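Local coordinates for malonyl-CoA-[acyl-carrier-protein] transacylase (Coxiella burnetii, PDB 3TQE) that probably transfers the malonyl group of malonyl-CoA to holo-acyl carrier protein, giving malonyl-ACP for fatty acid synthesis and releasing CoA, at residues 23-37 with 72-84. Residues are numbered along the deposited sequence; the frame is centred on the assembly and turned at random. Where two conformers were deposited one is given.
Sequences LAELGLQQPIVLETF and TADVAIFRCWEAL. With EDO (1,2-ethanediol), chain D.
Helix 31-37 packs against helix 72-83 in a near-antiparallel sense, their axes 8.8 Å apart at closest approach with 144° between their directions, and Val33 meets Ala76 where the backbones come nearest, consistent with the small side chain of Ala76 at this point. Thr36 enters as a knob into the hole formed by Thr72, Val75, Ala76 and Arg79. Anti to the backbone N, Thr36 CG2 is sent toward the other helix, 4.0 Å from Ala76 CB, while Thr36 OG1 is kept back over its own turn. There Thr36 OG1 donates to Ile32 O at 2.7 Å, approaching from the face of that carbonyl opposite to Thr36 N. Thr36 OG1 also accepts a hydrogen bond from Arg79 NH1 at 3.0 Å, lying 18° out of the guanidinium plane. Arg79 reaches it with an extended chain; NH1 also bonds to Gln39, while NE and NH2 bind the two hydroxyls of an ethanediol, probably from the crystallisation liquor. Next to Thr36 in the chain, Phe37 turns its ring so that Thr72 CG2 stands squarely over one face, a CH-pi contact 3.4 Å from the centroid and 4° off the normal. In the other direction Cys80 SG nestles among aliphatic groups, 3.6 Å from Val33 CG2 and beside Leu26 CD2 and Gln30 CB; Ile32, in one of its two conformers, adds contacts to Cys80 and Arg79. Leu23 and Leu26 extend the apolar seam, the former laying its two methyls against Ala73 and Ile77. Gln30 bends so that its amide nitrogen passes the Leu84 methyls and bonds to Thr304. The arrangement is a near-antiparallel helix pair with a buried interface within the acyl transferase domain of a FabD protein, bordered by helices 48-54, 97-105 and 304-313, away from the predicted catalytic Ser96 and His205.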
ATOM      1  N   LEU A  23       5.217  14.753   5.330  1.00 16.29           N
ATOM      2  CA  LEU A  23       5.340  15.696   4.241  1.00 16.62           C
ATOM      3  C   LEU A  23       5.448  17.160   4.657  1.00 15.78           C
ATOM      4  O   LEU A  23       5.338  18.038   3.820  1.00 15.13           O
ATOM      5  CB  LEU A  23       4.212  15.514   3.200  1.00 16.96           C
ATOM      6  CG  LEU A  23       4.333  14.329   2.257  1.00 17.39           C
ATOM      7  CD1 LEU A  23       4.306  13.020   2.927  1.00 20.23           C
ATOM      8  CD2 LEU A  23       3.260  14.409   1.207  1.00 16.87           C
ATOM      9  N   ALA A  24       5.703  17.445   5.938  1.00 16.58           N
ATOM     10  CA  ALA A  24       5.764  18.839   6.344  1.00 16.97           C
ATOM     11  C   ALA A  24       6.836  19.625   5.577  1.00 16.45           C
ATOM     12  O   ALA A  24       6.608  20.733   5.091  1.00 17.17           O
ATOM     13  CB  ALA A  24       5.994  18.951   7.843  1.00 17.80           C
ATOM     14  N   GLU A  25       8.000  19.021   5.421  1.00 16.30           N
ATOM     15  CA  GLU A  25       9.080  19.691   4.703  1.00 16.20           C
ATOM     16  C   GLU A  25       8.735  19.889   3.244  1.00 15.15           C
ATOM     17  O   GLU A  25       8.845  20.988   2.713  1.00 14.98           O
ATOM     18  CB  GLU A  25      10.364  18.917   4.847  1.00 17.24           C
ATOM     19  CG  GLU A  25      11.508  19.574   4.146  1.00 19.00           C
ATOM     20  CD  GLU A  25      12.844  18.933   4.450  1.00 20.99           C
ATOM     21  OE1 GLU A  25      12.909  17.950   5.232  1.00 22.26           O
ATOM     22  OE2 GLU A  25      13.855  19.460   3.926  1.00 24.59           O
ATOM     23  N   LEU A  26       8.288  18.822   2.586  1.00 14.69           N
ATOM     24  CA  LEU A  26       7.932  18.941   1.198  1.00 14.58           C
ATOM     25  C   LEU A  26       6.811  19.944   1.018  1.00 15.12           C
ATOM     26  O   LEU A  26       6.755  20.661   0.035  1.00 16.16           O
ATOM     27  CB  LEU A  26       7.536  17.580   0.656  1.00 15.51           C
ATOM     28  CG  LEU A  26       7.504  17.469  -0.828  1.00 16.93           C
ATOM     29  CD1 LEU A  26       8.901  17.628  -1.462  1.00 15.70           C
ATOM     30  CD2 LEU A  26       6.928  16.091  -1.175  1.00 20.18           C
ATOM     31  N   GLY A  27       5.901  19.987   1.980  1.00 15.00           N
ATOM     32  CA  GLY A  27       4.807  20.953   1.945  1.00 16.41           C
ATOM     33  C   GLY A  27       5.232  22.407   2.033  1.00 17.16           C
ATOM     34  O   GLY A  27       4.573  23.285   1.483  1.00 19.03           O
ATOM     35  N   LEU A  28       6.338  22.659   2.715  1.00 15.91           N
ATOM     36  CA  LEU A  28       6.915  23.993   2.715  1.00 16.65           C
ATOM     37  C   LEU A  28       7.583  24.316   1.394  1.00 16.43           C
ATOM     38  O   LEU A  28       7.532  25.430   0.901  1.00 18.42           O
ATOM     39  CB  LEU A  28       7.932  24.106   3.835  1.00 18.50           C
ATOM     40  CG  LEU A  28       7.415  24.070   5.244  1.00 22.60           C
ATOM     41  CD1 LEU A  28       8.584  23.926   6.220  1.00 25.06           C
ATOM     42  CD2 LEU A  28       6.609  25.331   5.513  1.00 26.26           C
ATOM     43  N   GLN A  29       8.231  23.323   0.821  1.00 14.73           N
ATOM     44  CA  GLN A  29       9.029  23.505  -0.370  1.00 14.66           C
ATOM     45  C   GLN A  29       8.255  23.591  -1.646  1.00 14.38           C
ATOM     46  O   GLN A  29       8.660  24.275  -2.577  1.00 15.45           O
ATOM     47  CB  GLN A  29      10.003  22.338  -0.488  1.00 13.85           C
ATOM     48  CG  GLN A  29      11.012  22.251   0.606  1.00 13.40           C
ATOM     49  CD  GLN A  29      11.953  21.077   0.467  1.00 14.42           C
ATOM     50  OE1 GLN A  29      13.143  21.162   0.869  1.00 18.49           O
ATOM     51  NE2 GLN A  29      11.449  19.977  -0.061  1.00 13.59           N
ATOM     52  N   GLN A  30       7.180  22.811  -1.724  1.00 14.50           N
ATOM     53  CA  GLN A  30       6.463  22.622  -2.975  1.00 14.64           C
ATOM     54  C   GLN A  30       4.977  22.904  -2.819  1.00 15.70           C
ATOM     55  O   GLN A  30       4.258  22.114  -2.215  1.00 15.86           O
ATOM     56  CB  GLN A  30       6.650  21.181  -3.416  1.00 14.87           C
ATOM     57  CG  GLN A  30       8.057  20.789  -3.702  1.00 15.68           C
ATOM     58  CD  GLN A  30       8.696  21.618  -4.801  1.00 17.07           C
ATOM     59  OE1 GLN A  30       8.014  22.137  -5.692  1.00 19.14           O
ATOM     60  NE2 GLN A  30      10.035  21.718  -4.769  1.00 17.15           N
ATOM     61  N   PRO A  31       4.498  24.006  -3.406  1.00 16.95           N
ATOM     62  CA  PRO A  31       3.108  24.386  -3.382  1.00 17.16           C
ATOM     63  C   PRO A  31       2.161  23.297  -3.859  1.00 15.81           C
ATOM     64  O   PRO A  31       1.039  23.235  -3.401  1.00 16.36           O
ATOM     65  CB  PRO A  31       3.066  25.585  -4.318  1.00 18.59           C
ATOM     66  CG  PRO A  31       4.407  26.194  -4.158  1.00 19.34           C
ATOM     67  CD  PRO A  31       5.336  25.078  -3.974  1.00 17.92           C
ATOM     68  N   ILE A  32       2.629  22.403  -4.716  1.00 15.21           N
ATOM     69  CA  ILE A  32       1.735  21.363  -5.210  0.50 14.76           C
ATOM     70  C   ILE A  32       1.267  20.432  -4.072  1.00 14.78           C
ATOM     71  O   ILE A  32       0.207  19.827  -4.176  1.00 14.53           O
ATOM     72  CB  ILE A  32       2.342  20.574  -6.406  0.50 14.98           C
ATOM     73  CG1 ILE A  32       1.253  19.818  -7.183  0.50 15.70           C
ATOM     74  CG2 ILE A  32       3.413  19.594  -5.939  0.50 15.08           C
ATOM     75  CD1 ILE A  32       0.087  20.660  -7.684  0.50 19.30           C
ATOM     76  N   VAL A  33       2.030  20.306  -3.005  1.00 13.86           N
ATOM     77  CA  VAL A  33       1.625  19.462  -1.883  1.00 13.73           C
ATOM     78  C   VAL A  33       0.375  20.010  -1.255  1.00 13.94           C
ATOM     79  O   VAL A  33      -0.605  19.304  -1.114  1.00 13.35           O
ATOM     80  CB  VAL A  33       2.727  19.305  -0.842  1.00 13.47           C
ATOM     81  CG1 VAL A  33       2.234  18.553   0.361  1.00 14.90           C
ATOM     82  CG2 VAL A  33       3.927  18.610  -1.475  1.00 14.67           C
ATOM     83  N   LEU A  34       0.380  21.272  -0.910  1.00 14.39           N
ATOM     84  CA  LEU A  34      -0.804  21.832  -0.272  1.00 15.79           C
ATOM     85  C   LEU A  34      -1.960  21.850  -1.244  1.00 15.47           C
ATOM     86  O   LEU A  34      -3.104  21.623  -0.837  1.00 15.65           O
ATOM     87  CB  LEU A  34      -0.514  23.204   0.312  1.00 17.27           C
ATOM     88  CG  LEU A  34       0.342  23.183   1.583  1.00 23.21           C
ATOM     89  CD1 LEU A  34       0.710  24.604   1.958  1.00 27.12           C
ATOM     90  CD2 LEU A  34      -0.325  22.497   2.740  1.00 28.49           C
ATOM     91  N   GLU A  35      -1.699  22.121  -2.511  1.00 15.40           N
ATOM     92  CA  GLU A  35      -2.768  22.098  -3.508  0.50 15.73           C
ATOM     93  C   GLU A  35      -3.407  20.715  -3.593  1.00 14.43           C
ATOM     94  O   GLU A  35      -4.620  20.579  -3.709  1.00 14.87           O
ATOM     95  CB  GLU A  35      -2.260  22.538  -4.865  0.50 16.88           C
ATOM     96  CG  GLU A  35      -3.334  22.616  -5.943  0.50 20.70           C
ATOM     97  CD  GLU A  35      -4.173  23.887  -5.884  0.50 27.25           C
ATOM     98  OE1 GLU A  35      -4.482  24.372  -4.768  0.50 32.22           O
ATOM     99  OE2 GLU A  35      -4.552  24.397  -6.970  0.50 32.23           O
ATOM    100  N   THR A  36      -2.597  19.688  -3.517  1.00 13.20           N
ATOM    101  CA  THR A  36      -3.107  18.324  -3.578  1.00 12.31           C
ATOM    102  C   THR A  36      -3.945  18.014  -2.348  1.00 12.86           C
ATOM    103  O   THR A  36      -5.001  17.415  -2.448  1.00 12.66           O
ATOM    104  CB  THR A  36      -1.926  17.338  -3.738  1.00 11.51           C
ATOM    105  OG1 THR A  36      -1.259  17.647  -4.970  1.00 13.32           O
ATOM    106  CG2 THR A  36      -2.376  15.881  -3.770  1.00 13.23           C
ATOM    107  N   PHE A  37      -3.476  18.405  -1.181  1.00 12.00           N
ATOM    108  CA  PHE A  37      -4.245  18.196   0.022  1.00 12.74           C
ATOM    109  C   PHE A  37      -5.514  19.023  -0.016  1.00 13.71           C
ATOM    110  O   PHE A  37      -6.531  18.580   0.508  1.00 13.99           O
ATOM    111  CB  PHE A  37      -3.426  18.481   1.278  1.00 13.52           C
ATOM    112  CG  PHE A  37      -2.603  17.312   1.720  1.00 11.91           C
ATOM    113  CD1 PHE A  37      -3.070  16.447   2.677  1.00 13.16           C
ATOM    114  CD2 PHE A  37      -1.394  17.028   1.119  1.00 11.80           C
ATOM    115  CE1 PHE A  37      -2.336  15.350   3.051  1.00 13.91           C
ATOM    116  CE2 PHE A  37      -0.660  15.915   1.496  1.00 13.24           C
ATOM    117  CZ  PHE A  37      -1.127  15.089   2.461  1.00 14.07           C
ATOM    118  N   THR A  72      -3.377  10.658  -0.531  1.00 10.56           N
ATOM    119  CA  THR A  72      -3.076  12.056  -0.834  1.00  9.55           C
ATOM    120  C   THR A  72      -1.576  12.310  -0.734  1.00 10.40           C
ATOM    121  O   THR A  72      -1.008  12.960  -1.592  1.00 11.33           O
ATOM    122  CB  THR A  72      -3.894  12.972   0.077  1.00  9.90           C
ATOM    123  OG1 THR A  72      -5.276  12.708  -0.125  1.00 11.31           O
ATOM    124  CG2 THR A  72      -3.625  14.440  -0.238  1.00 11.22           C
ATOM    125  N   ALA A  73      -0.949  11.779   0.296  1.00 10.17           N
ATOM    126  CA  ALA A  73       0.496  11.941   0.470  1.00 10.37           C
ATOM    127  C   ALA A  73       1.251  11.315  -0.698  1.00 10.84           C
ATOM    128  O   ALA A  73       2.166  11.913  -1.251  1.00 11.87           O
ATOM    129  CB  ALA A  73       0.949  11.328   1.769  1.00 11.34           C
ATOM    130  N   ASP A  74       0.839  10.112  -1.085  1.00 10.37           N
ATOM    131  CA  ASP A  74       1.527   9.414  -2.158  1.00 10.42           C
ATOM    132  C   ASP A  74       1.363  10.199  -3.464  1.00 10.71           C
ATOM    133  O   ASP A  74       2.313  10.352  -4.223  1.00 11.30           O
ATOM    134  CB  ASP A  74       0.912   8.041  -2.346  1.00 10.58           C
ATOM    135  CG  ASP A  74       1.261   7.018  -1.253  1.00 11.94           C
ATOM    136  OD1 ASP A  74       1.950   7.316  -0.263  1.00 13.51           O
ATOM    137  OD2 ASP A  74       0.788   5.855  -1.426  1.00 12.97           O
ATOM    138  N   VAL A  75       0.153  10.656  -3.757  1.00 10.43           N
ATOM    139  CA  VAL A  75      -0.089  11.399  -4.973  1.00 10.79           C
ATOM    140  C   VAL A  75       0.642  12.741  -4.944  1.00 11.13           C
ATOM    141  O   VAL A  75       1.185  13.180  -5.939  1.00 11.88           O
ATOM    142  CB  VAL A  75      -1.574  11.591  -5.184  1.00 10.83           C
ATOM    143  CG1 VAL A  75      -1.839  12.597  -6.270  1.00 14.00           C
ATOM    144  CG2 VAL A  75      -2.205  10.245  -5.499  1.00 12.10           C
ATOM    145  N   ALA A  76       0.670  13.390  -3.795  1.00 10.86           N
ATOM    146  CA  ALA A  76       1.419  14.651  -3.669  1.00 11.25           C
ATOM    147  C   ALA A  76       2.869  14.454  -4.039  1.00 11.85           C
ATOM    148  O   ALA A  76       3.459  15.295  -4.729  1.00 12.83           O
ATOM    149  CB  ALA A  76       1.276  15.211  -2.268  1.00 12.57           C
ATOM    150  N   ILE A  77       3.455  13.373  -3.558  1.00 11.64           N
ATOM    151  CA  ILE A  77       4.872  13.113  -3.857  1.00 11.27           C
ATOM    152  C   ILE A  77       5.057  12.819  -5.324  1.00 11.34           C
ATOM    153  O   ILE A  77       5.998  13.305  -5.950  1.00 12.20           O
ATOM    154  CB  ILE A  77       5.429  12.012  -2.968  1.00 11.20           C
ATOM    155  CG1 ILE A  77       5.549  12.570  -1.546  1.00 14.38           C
ATOM    156  CG2 ILE A  77       6.764  11.485  -3.503  1.00 13.01           C
ATOM    157  CD1 ILE A  77       5.805  11.539  -0.499  1.00 20.46           C
ATOM    158  N   PHE A  78       4.153  12.048  -5.910  1.00 10.94           N
ATOM    159  CA  PHE A  78       4.236  11.848  -7.340  1.00 10.95           C
ATOM    160  C   PHE A  78       4.182  13.130  -8.111  1.00 11.12           C
ATOM    161  O   PHE A  78       4.914  13.327  -9.077  1.00 12.30           O
ATOM    162  CB  PHE A  78       3.110  10.941  -7.780  1.00 11.53           C
ATOM    163  CG  PHE A  78       3.112  10.659  -9.233  1.00 13.31           C
ATOM    164  CD1 PHE A  78       3.950   9.707  -9.743  1.00 15.51           C
ATOM    165  CD2 PHE A  78       2.305  11.369 -10.093  1.00 15.04           C
ATOM    166  CE1 PHE A  78       3.970   9.455 -11.094  1.00 17.89           C
ATOM    167  CE2 PHE A  78       2.326  11.100 -11.449  1.00 17.90           C
ATOM    168  CZ  PHE A  78       3.157  10.170 -11.918  1.00 16.34           C
ATOM    169  N   ARG A  79       3.318  14.032  -7.687  1.00 11.38           N
ATOM    170  CA  ARG A  79       3.191  15.293  -8.377  1.00 12.43           C
ATOM    171  C   ARG A  79       4.434  16.152  -8.218  1.00 12.98           C
ATOM    172  O   ARG A  79       4.778  16.902  -9.121  1.00 15.44           O
ATOM    173  CB  ARG A  79       1.989  16.023  -7.854  1.00 12.78           C
ATOM    174  CG  ARG A  79       0.694  15.394  -8.311  1.00 13.09           C
ATOM    175  CD  ARG A  79      -0.502  16.056  -7.751  1.00 13.66           C
ATOM    176  NE  ARG A  79      -1.696  15.512  -8.352  1.00 13.96           N
ATOM    177  CZ  ARG A  79      -2.917  15.948  -8.076  1.00 14.55           C
ATOM    178  NH1 ARG A  79      -3.099  16.926  -7.189  1.00 15.97           N
ATOM    179  NH2 ARG A  79      -3.958  15.431  -8.717  1.00 16.61           N
ATOM    180  N   CYS A  80       5.082  16.052  -7.082  1.00 13.15           N
ATOM    181  CA  CYS A  80       6.356  16.754  -6.881  1.00 14.12           C
ATOM    182  C   CYS A  80       7.450  16.162  -7.776  1.00 13.51           C
ATOM    183  O   CYS A  80       8.224  16.883  -8.358  1.00 14.69           O
ATOM    184  CB  CYS A  80       6.799  16.667  -5.440  1.00 14.83           C
ATOM    185  SG  CYS A  80       5.817  17.667  -4.332  1.00 18.94           S
ATOM    186  N   TRP A  81       7.516  14.850  -7.879  1.00 13.12           N
ATOM    187  CA  TRP A  81       8.421  14.191  -8.809  1.00 12.95           C
ATOM    188  C   TRP A  81       8.230  14.740 -10.198  1.00 13.97           C
ATOM    189  O   TRP A  81       9.205  15.113 -10.853  1.00 14.97           O
ATOM    190  CB  TRP A  81       8.150  12.693  -8.806  1.00 12.63           C
ATOM    191  CG  TRP A  81       8.857  11.912  -9.841  1.00 11.54           C
ATOM    192  CD1 TRP A  81       8.392  11.580 -11.038  1.00 13.41           C
ATOM    193  CD2 TRP A  81      10.159  11.356  -9.744  1.00 11.94           C
ATOM    194  NE1 TRP A  81       9.304  10.834 -11.716  1.00 13.65           N
ATOM    195  CE2 TRP A  81      10.402  10.672 -10.939  1.00 12.32           C
ATOM    196  CE3 TRP A  81      11.100  11.290  -8.738  1.00 14.51           C
ATOM    197  CZ2 TRP A  81      11.557   9.984 -11.165  1.00 14.50           C
ATOM    198  CZ3 TRP A  81      12.248  10.600  -8.972  1.00 16.73           C
ATOM    199  CH2 TRP A  81      12.456   9.941 -10.162  1.00 17.12           C
ATOM    200  N   GLU A  82       6.994  14.797 -10.675  1.00 14.05           N
ATOM    201  CA  GLU A  82       6.760  15.288 -12.015  1.00 16.29           C
ATOM    202  C   GLU A  82       7.109  16.769 -12.146  1.00 17.34           C
ATOM    203  O   GLU A  82       7.717  17.166 -13.135  1.00 18.59           O
ATOM    204  CB  GLU A  82       5.336  14.996 -12.447  1.00 17.44           C
ATOM    205  CG  GLU A  82       5.117  13.499 -12.598  1.00 20.28           C
ATOM    206  CD  GLU A  82       4.081  13.150 -13.615  1.00 23.51           C
ATOM    207  OE1 GLU A  82       2.989  13.740 -13.536  1.00 26.05           O
ATOM    208  OE2 GLU A  82       4.368  12.281 -14.489  1.00 27.23           O
ATOM    209  N   ALA A  83       6.791  17.552 -11.123  1.00 16.82           N
ATOM    210  CA  ALA A  83       7.055  18.997 -11.132  1.00 18.20           C
ATOM    211  C   ALA A  83       8.518  19.314 -11.180  1.00 17.78           C
ATOM    212  O   ALA A  83       8.916  20.352 -11.738  1.00 20.36           O
ATOM    213  CB  ALA A  83       6.419  19.661  -9.920  1.00 18.75           C
ATOM    214  N   LEU A  84       9.323  18.442 -10.600  1.00 17.14           N
ATOM    215  CA  LEU A  84      10.764  18.633 -10.512  1.00 16.55           C
ATOM    216  C   LEU A  84      11.500  18.009 -11.699  1.00 17.77           C
ATOM    217  O   LEU A  84      12.724  17.988 -11.733  1.00 19.05           O
ATOM    218  CB  LEU A  84      11.288  18.111  -9.192  1.00 16.54           C
ATOM    219  CG  LEU A  84      10.884  19.013  -8.022  1.00 16.66           C
ATOM    220  CD1 LEU A  84      11.037  18.257  -6.712  1.00 16.99           C
ATOM    221  CD2 LEU A  84      11.727  20.280  -8.016  1.00 19.70           C
TER
HETATM  222  C1  EDO D 316      -1.702  12.350 -10.462  1.00 24.34           C
HETATM  223  O1  EDO D 316      -1.159  13.653 -10.389  1.00 24.70           O
HETATM  224  C2  EDO D 316      -3.007  12.407 -11.238  1.00 26.55           C
HETATM  225  O2  EDO D 316      -3.888  13.412 -10.698  1.00 27.89           O